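Local structure of manganese lipoxygenase (5FX8) at residues T159-S171 / F238-I252. The protein uses a catalytic manganese ion to oxygenate linoleic and alpha-linolenic acids to their 11S- and 13R-hydroperoxides. Sequence-based numbering, arbitrary orientation.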
ATOM      1  N   THR A 159     -19.959 -17.342  -1.011  1.00 20.06           N
ATOM      2  CA  THR A 159     -20.939 -17.735  -0.010  1.00 20.76           C
ATOM      3  C   THR A 159     -20.421 -18.813   0.912  1.00 19.23           C
ATOM      4  O   THR A 159     -21.136 -19.213   1.832  1.00 20.91           O
ATOM      5  CB  THR A 159     -22.212 -18.236  -0.672  1.00 19.11           C
ATOM      6  OG1 THR A 159     -21.867 -19.294  -1.570  1.00 21.81           O
ATOM      7  CG2 THR A 159     -22.893 -17.122  -1.407  1.00 19.16           C
ATOM      8  N   SER A 160     -19.203 -19.278   0.677  1.00 19.17           N
ATOM      9  CA  SER A 160     -18.641 -20.380   1.432  1.00 15.20           C
ATOM     10  C   SER A 160     -18.400 -19.971   2.872  1.00 16.39           C
ATOM     11  O   SER A 160     -17.826 -18.914   3.141  1.00 17.76           O
ATOM     12  CB  SER A 160     -17.342 -20.831   0.790  1.00 15.33           C
ATOM     13  OG  SER A 160     -16.556 -21.493   1.732  1.00 14.91           O
ATOM     14  N   ASP A 161     -18.846 -20.817   3.800  1.00 17.34           N
ATOM     15  CA  ASP A 161     -18.645 -20.530   5.210  1.00 14.57           C
ATOM     16  C   ASP A 161     -17.195 -20.722   5.587  1.00 14.54           C
ATOM     17  O   ASP A 161     -16.677 -20.009   6.446  1.00 20.87           O
ATOM     18  CB  ASP A 161     -19.539 -21.417   6.078  1.00 16.51           C
ATOM     19  CG  ASP A 161     -20.996 -20.957   6.111  1.00 20.72           C
ATOM     20  OD1 ASP A 161     -21.245 -19.743   6.131  1.00 20.06           O
ATOM     21  OD2 ASP A 161     -21.907 -21.808   6.149  1.00 29.71           O
ATOM     22  N   LEU A 162     -16.527 -21.693   4.964  1.00 17.10           N
ATOM     23  CA  LEU A 162     -15.114 -21.908   5.249  1.00 13.96           C
ATOM     24  C   LEU A 162     -14.291 -20.703   4.828  1.00 14.26           C
ATOM     25  O   LEU A 162     -13.327 -20.334   5.500  1.00 21.42           O
ATOM     26  CB  LEU A 162     -14.608 -23.168   4.557  1.00 12.38           C
ATOM     27  CG  LEU A 162     -13.108 -23.443   4.722  1.00 12.94           C
ATOM     28  CD1 LEU A 162     -12.803 -23.879   6.101  1.00 13.34           C
ATOM     29  CD2 LEU A 162     -12.621 -24.465   3.764  1.00 12.44           C
ATOM     30  N   LEU A 163     -14.659 -20.070   3.721  1.00 13.45           N
ATOM     31  CA  LEU A 163     -13.982 -18.847   3.343  1.00 13.03           C
ATOM     32  C   LEU A 163     -14.268 -17.731   4.331  1.00 14.23           C
ATOM     33  O   LEU A 163     -13.415 -16.872   4.549  1.00 21.62           O
ATOM     34  CB  LEU A 163     -14.395 -18.445   1.933  1.00 15.20           C
ATOM     35  CG  LEU A 163     -13.932 -17.132   1.301  1.00 15.71           C
ATOM     36  CD1 LEU A 163     -13.921 -17.300  -0.177  1.00 16.85           C
ATOM     37  CD2 LEU A 163     -14.840 -15.978   1.651  1.00 13.60           C
ATOM     38  N   PHE A 164     -15.459 -17.705   4.928  1.00 14.16           N
ATOM     39  CA  PHE A 164     -15.775 -16.623   5.848  1.00 12.84           C
ATOM     40  C   PHE A 164     -15.039 -16.786   7.165  1.00 13.82           C
ATOM     41  O   PHE A 164     -14.647 -15.797   7.792  1.00 15.37           O
ATOM     42  CB  PHE A 164     -17.274 -16.548   6.108  1.00 12.69           C
ATOM     43  CG  PHE A 164     -17.629 -15.580   7.178  1.00 13.97           C
ATOM     44  CD1 PHE A 164     -17.559 -14.214   6.942  1.00 12.70           C
ATOM     45  CD2 PHE A 164     -17.987 -16.025   8.432  1.00 11.89           C
ATOM     46  CE1 PHE A 164     -17.860 -13.313   7.934  1.00 12.57           C
ATOM     47  CE2 PHE A 164     -18.289 -15.141   9.422  1.00 13.93           C
ATOM     48  CZ  PHE A 164     -18.234 -13.780   9.176  1.00 14.16           C
ATOM     49  N   SER A 165     -14.867 -18.015   7.623  1.00 15.00           N
ATOM     50  CA  SER A 165     -14.133 -18.215   8.860  1.00 13.48           C
ATOM     51  C   SER A 165     -12.626 -18.089   8.638  1.00 12.19           C
ATOM     52  O   SER A 165     -11.927 -17.454   9.433  1.00 11.33           O
ATOM     53  CB  SER A 165     -14.495 -19.568   9.448  1.00 14.62           C
ATOM     54  OG  SER A 165     -14.245 -20.553   8.478  1.00 13.89           O
ATOM     55  N   MET A 166     -12.112 -18.647   7.550  1.00 11.60           N
ATOM     56  CA  MET A 166     -10.671 -18.604   7.330  1.00 11.80           C
ATOM     57  C   MET A 166     -10.119 -17.191   7.130  1.00 12.12           C
ATOM     58  O   MET A 166      -8.932 -16.980   7.361  1.00 11.13           O
ATOM     59  CB  MET A 166     -10.301 -19.471   6.140  1.00 12.25           C
ATOM     60  CG  MET A 166     -10.320 -20.931   6.447  1.00 11.21           C
ATOM     61  SD  MET A 166      -9.471 -21.273   7.971  1.00 15.62           S
ATOM     62  CE  MET A 166      -7.857 -21.604   7.309  1.00  9.70           C
ATOM     63  N   GLU A 167     -10.936 -16.220   6.710  1.00 11.78           N
ATOM     64  CA  GLU A 167     -10.461 -14.848   6.623  1.00 11.23           C
ATOM     65  C   GLU A 167      -9.890 -14.347   7.946  1.00 11.06           C
ATOM     66  O   GLU A 167      -8.981 -13.515   7.944  1.00 17.68           O
ATOM     67  CB  GLU A 167     -11.591 -13.930   6.158  1.00 12.98           C
ATOM     68  CG  GLU A 167     -11.773 -13.848   4.651  1.00 14.56           C
ATOM     69  CD  GLU A 167     -13.070 -13.158   4.221  1.00 18.85           C
ATOM     70  OE1 GLU A 167     -13.751 -12.541   5.054  1.00 17.04           O
ATOM     71  OE2 GLU A 167     -13.437 -13.256   3.037  1.00 24.65           O
ATOM     72  N   ARG A 168     -10.411 -14.827   9.079  1.00 10.80           N
ATOM     73  CA  ARG A 168      -9.911 -14.421  10.384  1.00  9.85           C
ATOM     74  C   ARG A 168      -8.542 -14.998  10.694  1.00 10.52           C
ATOM     75  O   ARG A 168      -7.978 -14.663  11.728  1.00 10.33           O
ATOM     76  CB  ARG A 168     -10.868 -14.831  11.504  1.00  9.59           C
ATOM     77  CG  ARG A 168     -12.333 -14.629  11.233  1.00 11.02           C
ATOM     78  CD  ARG A 168     -12.616 -13.275  10.679  1.00 11.98           C
ATOM     79  NE  ARG A 168     -13.417 -13.352   9.476  1.00 11.20           N
ATOM     80  CZ  ARG A 168     -13.525 -12.370   8.607  1.00 11.19           C
ATOM     81  NH1 ARG A 168     -12.875 -11.260   8.817  1.00 16.57           N
ATOM     82  NH2 ARG A 168     -14.281 -12.502   7.541  1.00 13.10           N
ATOM     83  N   LEU A 169      -8.017 -15.887   9.860  1.00 11.27           N
ATOM     84  CA  LEU A 169      -6.669 -16.416  10.000  1.00 11.76           C
ATOM     85  C   LEU A 169      -5.789 -16.007   8.817  1.00 13.58           C
ATOM     86  O   LEU A 169      -4.711 -16.563   8.631  1.00 11.82           O
ATOM     87  CB  LEU A 169      -6.696 -17.938  10.164  1.00 10.44           C
ATOM     88  CG  LEU A 169      -7.415 -18.467  11.417  1.00 11.46           C
ATOM     89  CD1 LEU A 169      -7.732 -19.937  11.330  1.00 10.26           C
ATOM     90  CD2 LEU A 169      -6.641 -18.234  12.692  1.00 10.27           C
ATOM     91  N   SER A 170      -6.220 -15.038   8.017  1.00 11.17           N
ATOM     92  CA  SER A 170      -5.427 -14.635   6.866  1.00 11.25           C
ATOM     93  C   SER A 170      -5.586 -13.151   6.550  1.00 10.99           C
ATOM     94  O   SER A 170      -4.716 -12.356   6.893  1.00 10.62           O
ATOM     95  CB  SER A 170      -5.799 -15.484   5.659  1.00 10.47           C
ATOM     96  OG  SER A 170      -7.172 -15.425   5.417  1.00  9.43           O
ATOM     97  N   SER A 171      -6.693 -12.772   5.904  1.00 11.35           N
ATOM     98  CA  SER A 171      -6.925 -11.379   5.518  1.00 10.77           C
ATOM     99  C   SER A 171      -6.807 -10.417   6.688  1.00 13.54           C
ATOM    100  O   SER A 171      -6.207  -9.353   6.556  1.00 21.60           O
ATOM    101  CB  SER A 171      -8.299 -11.248   4.919  1.00 11.76           C
ATOM    102  OG  SER A 171      -8.388 -12.160   3.888  1.00 13.11           O
ATOM    103  N   PHE A 238     -16.619 -18.583  16.436  1.00 13.06           N
ATOM    104  CA  PHE A 238     -16.095 -19.575  15.521  1.00 12.84           C
ATOM    105  C   PHE A 238     -15.662 -20.800  16.307  1.00 13.32           C
ATOM    106  O   PHE A 238     -15.425 -20.730  17.508  1.00 13.33           O
ATOM    107  CB  PHE A 238     -14.951 -19.011  14.729  1.00 10.73           C
ATOM    108  CG  PHE A 238     -15.293 -17.775  13.990  1.00 10.76           C
ATOM    109  CD1 PHE A 238     -15.285 -16.547  14.617  1.00 10.83           C
ATOM    110  CD2 PHE A 238     -15.593 -17.834  12.651  1.00 11.53           C
ATOM    111  CE1 PHE A 238     -15.588 -15.420  13.923  1.00 13.01           C
ATOM    112  CE2 PHE A 238     -15.896 -16.714  11.956  1.00 12.72           C
ATOM    113  CZ  PHE A 238     -15.898 -15.505  12.582  1.00 13.10           C
ATOM    114  N   TYR A 239     -15.585 -21.941  15.638  1.00 12.38           N
ATOM    115  CA  TYR A 239     -15.169 -23.141  16.340  1.00 13.97           C
ATOM    116  C   TYR A 239     -14.330 -24.029  15.445  1.00 15.90           C
ATOM    117  O   TYR A 239     -14.400 -23.968  14.224  1.00 20.16           O
ATOM    118  CB  TYR A 239     -16.355 -23.941  16.893  1.00 15.90           C
ATOM    119  CG  TYR A 239     -17.060 -24.851  15.924  1.00 12.86           C
ATOM    120  CD1 TYR A 239     -17.774 -24.336  14.881  1.00 14.12           C
ATOM    121  CD2 TYR A 239     -17.061 -26.217  16.105  1.00 15.06           C
ATOM    122  CE1 TYR A 239     -18.453 -25.145  14.014  1.00 16.76           C
ATOM    123  CE2 TYR A 239     -17.735 -27.050  15.238  1.00 16.59           C
ATOM    124  CZ  TYR A 239     -18.431 -26.499  14.191  1.00 16.76           C
ATOM    125  OH  TYR A 239     -19.121 -27.264  13.305  1.00 16.27           O
ATOM    126  N   LEU A 240     -13.509 -24.852  16.072  1.00 15.00           N
ATOM    127  CA  LEU A 240     -12.752 -25.873  15.372  1.00 14.63           C
ATOM    128  C   LEU A 240     -13.540 -27.180  15.428  1.00 14.65           C
ATOM    129  O   LEU A 240     -13.807 -27.696  16.514  1.00 17.40           O
ATOM    130  CB  LEU A 240     -11.367 -26.008  16.000  1.00 14.44           C
ATOM    131  CG  LEU A 240     -10.360 -26.893  15.274  1.00 17.40           C
ATOM    132  CD1 LEU A 240     -10.290 -26.560  13.801  1.00 17.28           C
ATOM    133  CD2 LEU A 240      -9.012 -26.708  15.914  1.00 17.45           C
ATOM    134  N   ASP A 241     -13.937 -27.696  14.268  1.00 13.70           N
ATOM    135  CA  ASP A 241     -14.804 -28.866  14.196  1.00 15.42           C
ATOM    136  C   ASP A 241     -13.981 -30.138  14.167  1.00 17.98           C
ATOM    137  O   ASP A 241     -13.209 -30.361  13.231  1.00 17.70           O
ATOM    138  CB  ASP A 241     -15.699 -28.829  12.958  1.00 17.74           C
ATOM    139  CG  ASP A 241     -16.764 -29.931  12.956  1.00 22.13           C
ATOM    140  OD1 ASP A 241     -17.144 -30.467  14.015  1.00 25.22           O
ATOM    141  OD2 ASP A 241     -17.239 -30.240  11.869  1.00 18.33           O
ATOM    142  N   ALA A 242     -14.196 -30.990  15.167  1.00 19.88           N
ATOM    143  CA  ALA A 242     -13.547 -32.293  15.173  1.00 17.83           C
ATOM    144  C   ALA A 242     -14.012 -33.176  14.023  1.00 18.10           C
ATOM    145  O   ALA A 242     -13.258 -34.045  13.583  1.00 25.33           O
ATOM    146  CB  ALA A 242     -13.787 -32.996  16.502  1.00 15.02           C
ATOM    147  N   ARG A 243     -15.231 -32.994  13.519  1.00 15.93           N
ATOM    148  CA  ARG A 243     -15.695 -33.924  12.498  1.00 16.79           C
ATOM    149  C   ARG A 243     -14.948 -33.746  11.195  1.00 19.10           C
ATOM    150  O   ARG A 243     -14.742 -34.721  10.468  1.00 19.94           O
ATOM    151  CB  ARG A 243     -17.181 -33.765  12.252  1.00 15.90           C
ATOM    152  CG  ARG A 243     -18.010 -34.048  13.455  1.00 18.24           C
ATOM    153  CD  ARG A 243     -19.404 -33.557  13.263  1.00 17.16           C
ATOM    154  NE  ARG A 243     -19.373 -32.133  13.044  1.00 18.64           N
ATOM    155  CZ  ARG A 243     -20.406 -31.412  12.656  1.00 18.32           C
ATOM    156  NH1 ARG A 243     -21.565 -31.993  12.438  1.00 19.88           N
ATOM    157  NH2 ARG A 243     -20.262 -30.107  12.500  1.00 20.38           N
ATOM    158  N   SER A 244     -14.546 -32.516  10.877  1.00 19.09           N
ATOM    159  CA  SER A 244     -13.907 -32.202   9.612  1.00 17.20           C
ATOM    160  C   SER A 244     -12.519 -31.607   9.750  1.00 18.39           C
ATOM    161  O   SER A 244     -11.850 -31.420   8.731  1.00 17.50           O
ATOM    162  CB  SER A 244     -14.774 -31.233   8.804  1.00 15.55           C
ATOM    163  OG  SER A 244     -15.126 -30.120   9.585  1.00 17.95           O
ATOM    164  N   ASN A 245     -12.078 -31.291  10.963  1.00 19.54           N
ATOM    165  CA  ASN A 245     -10.809 -30.606  11.188  1.00 19.36           C
ATOM    166  C   ASN A 245     -10.768 -29.278  10.430  1.00 18.99           C
ATOM    167  O   ASN A 245      -9.873 -29.001   9.630  1.00 19.89           O
ATOM    168  CB  ASN A 245      -9.642 -31.504  10.796  1.00 24.47           C
ATOM    169  CG  ASN A 245      -8.358 -31.102  11.452  1.00 32.80           C
ATOM    170  OD1 ASN A 245      -8.351 -30.463  12.515  1.00 32.90           O
ATOM    171  ND2 ASN A 245      -7.247 -31.497  10.841  1.00 26.44           N
ATOM    172  N   GLN A 246     -11.769 -28.458  10.686  1.00 18.63           N
ATOM    173  CA  GLN A 246     -11.867 -27.187  10.004  1.00 15.74           C
ATOM    174  C   GLN A 246     -12.337 -26.100  10.959  1.00 15.34           C
ATOM    175  O   GLN A 246     -13.190 -26.339  11.814  1.00 15.98           O
ATOM    176  CB  GLN A 246     -12.799 -27.299   8.816  1.00 16.27           C
ATOM    177  CG  GLN A 246     -12.180 -27.978   7.624  1.00 16.41           C
ATOM    178  CD  GLN A 246     -13.111 -27.914   6.457  1.00 15.54           C
ATOM    179  OE1 GLN A 246     -14.323 -27.899   6.645  1.00 13.30           O
ATOM    180  NE2 GLN A 246     -12.559 -27.856   5.244  1.00 16.19           N
ATOM    181  N   PHE A 247     -11.738 -24.919  10.817  1.00 14.51           N
ATOM    182  CA  PHE A 247     -12.136 -23.719  11.544  1.00 12.18           C
ATOM    183  C   PHE A 247     -13.370 -23.125  10.865  1.00 14.90           C
ATOM    184  O   PHE A 247     -13.336 -22.818   9.672  1.00 15.46           O
ATOM    185  CB  PHE A 247     -10.960 -22.744  11.554  1.00 10.61           C
ATOM    186  CG  PHE A 247     -11.205 -21.500  12.303  1.00 11.25           C
ATOM    187  CD1 PHE A 247     -11.115 -21.474  13.663  1.00 10.58           C
ATOM    188  CD2 PHE A 247     -11.511 -20.337  11.647  1.00 13.70           C
ATOM    189  CE1 PHE A 247     -11.347 -20.329  14.344  1.00 10.30           C
ATOM    190  CE2 PHE A 247     -11.732 -19.205  12.345  1.00 10.85           C
ATOM    191  CZ  PHE A 247     -11.649 -19.210  13.693  1.00 10.00           C
ATOM    192  N   LEU A 248     -14.458 -22.966  11.600  1.00 11.58           N
ATOM    193  CA  LEU A 248     -15.748 -22.718  10.975  1.00 13.13           C
ATOM    194  C   LEU A 248     -16.554 -21.648  11.701  1.00 14.82           C
ATOM    195  O   LEU A 248     -16.342 -21.387  12.889  1.00 19.70           O
ATOM    196  CB  LEU A 248     -16.565 -24.023  10.910  1.00 14.97           C
ATOM    197  CG  LEU A 248     -16.200 -25.087   9.887  1.00 11.74           C
ATOM    198  CD1 LEU A 248     -17.148 -26.221  10.054  1.00 15.37           C
ATOM    199  CD2 LEU A 248     -16.328 -24.564   8.502  1.00 11.87           C
ATOM    200  N   PRO A 249     -17.496 -21.016  11.013  1.00 16.14           N
ATOM    201  CA  PRO A 249     -18.395 -20.079  11.686  1.00 13.69           C
ATOM    202  C   PRO A 249     -19.460 -20.797  12.488  1.00 15.92           C
ATOM    203  O   PRO A 249     -19.976 -21.845  12.096  1.00 15.08           O
ATOM    204  CB  PRO A 249     -19.025 -19.305  10.521  1.00 12.27           C
ATOM    205  CG  PRO A 249     -19.035 -20.236   9.414  1.00 12.70           C
ATOM    206  CD  PRO A 249     -17.790 -21.099   9.569  1.00 20.69           C
ATOM    207  N   LEU A 250     -19.785 -20.214  13.637  1.00 14.41           N
ATOM    208  CA  LEU A 250     -20.845 -20.747  14.480  1.00 14.88           C
ATOM    209  C   LEU A 250     -22.015 -19.775  14.582  1.00 14.90           C
ATOM    210  O   LEU A 250     -23.109 -20.100  14.129  1.00 22.22           O
ATOM    211  CB  LEU A 250     -20.283 -21.112  15.863  1.00 14.12           C
ATOM    212  CG  LEU A 250     -21.087 -22.148  16.650  1.00 15.67           C
ATOM    213  CD1 LEU A 250     -20.256 -22.865  17.695  1.00 14.60           C
ATOM    214  CD2 LEU A 250     -22.263 -21.519  17.315  1.00 16.50           C
ATOM    215  N   ALA A 251     -21.827 -18.583  15.140  1.00 14.17           N
ATOM    216  CA  ALA A 251     -22.926 -17.642  15.284  1.00 14.51           C
ATOM    217  C   ALA A 251     -22.417 -16.217  15.112  1.00 15.55           C
ATOM    218  O   ALA A 251     -21.225 -15.943  15.233  1.00 15.71           O
ATOM    219  CB  ALA A 251     -23.612 -17.797  16.640  1.00 16.01           C
ATOM    220  N   ILE A 252     -23.343 -15.309  14.830  1.00 15.79           N
ATOM    221  CA  ILE A 252     -23.046 -13.891  14.700  1.00 14.59           C
ATOM    222  C   ILE A 252     -24.129 -13.121  15.432  1.00 15.96           C
ATOM    223  O   ILE A 252     -25.313 -13.293  15.143  1.00 18.16           O
ATOM    224  CB  ILE A 252     -22.965 -13.452  13.224  1.00 15.44           C
ATOM    225  CG1 ILE A 252     -21.830 -14.186  12.513  1.00 14.93           C
ATOM    226  CG2 ILE A 252     -22.751 -11.948  13.113  1.00 13.62           C
ATOM    227  CD1 ILE A 252     -21.711 -13.885  11.035  1.00 15.70           C
TER
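S165 donates its hydroxyl to the backbone oxygen of F247, the one hydrogen bond between 159-171 and 238-252, with OG 2.7 Å from O. With chi1 at 56°, OG sits between the backbone N and the carbonyl carbon of its own residue, which brings it to the F247 carbonyl, tilted out of the carbonyl plane. The backbones of the two segments come nearest here, with S165 CA 5.2 Å from L248 CA, and CB of the same serine rests on P249 CD at 3.6 Å.

Aromatic contacts spread out from that point. The F247 ring has L169 CD1 over one face, a CH-pi contact 4.1 Å from the centroid, while the backbone of S165 lies at its edge; M166 SD approaches obliquely, a Met-aromatic contact. F164, its CG anti to the backbone N, swings toward the sheet beside F238. Their planes are 30° apart but slid so far that they barely overlap, and CE2 of F164 touches CE2 of F238 at 3.8 Å.

In fold terms, the short helix 161-166 lies across a beta hairpin of the five-stranded antiparallel sheet, its axis at 94° to strand 246-252. The hairpin carries a G1 bulge, with N245 and Q246 both facing D241. Helix 268-305 also packs against F164, through K275 and N279.

P249, I252 and L162 add van der Waals contacts. P249 CB meets the F164 ring at its edge, I252 CD1 approaches F164 CZ to 3.9 Å, and D161 and P249 cross at about a right angle, D161 CB 3.6 Å from P249 CG. L162 CD2 makes a van der Waals contact with Q246 NE2 at 3.7 Å.

Among the charged groups, D161 turns its OD1 to W271 and K275. R168 lays its CG against F238, sends NE to the F164 carbonyl oxygen and pairs with D282.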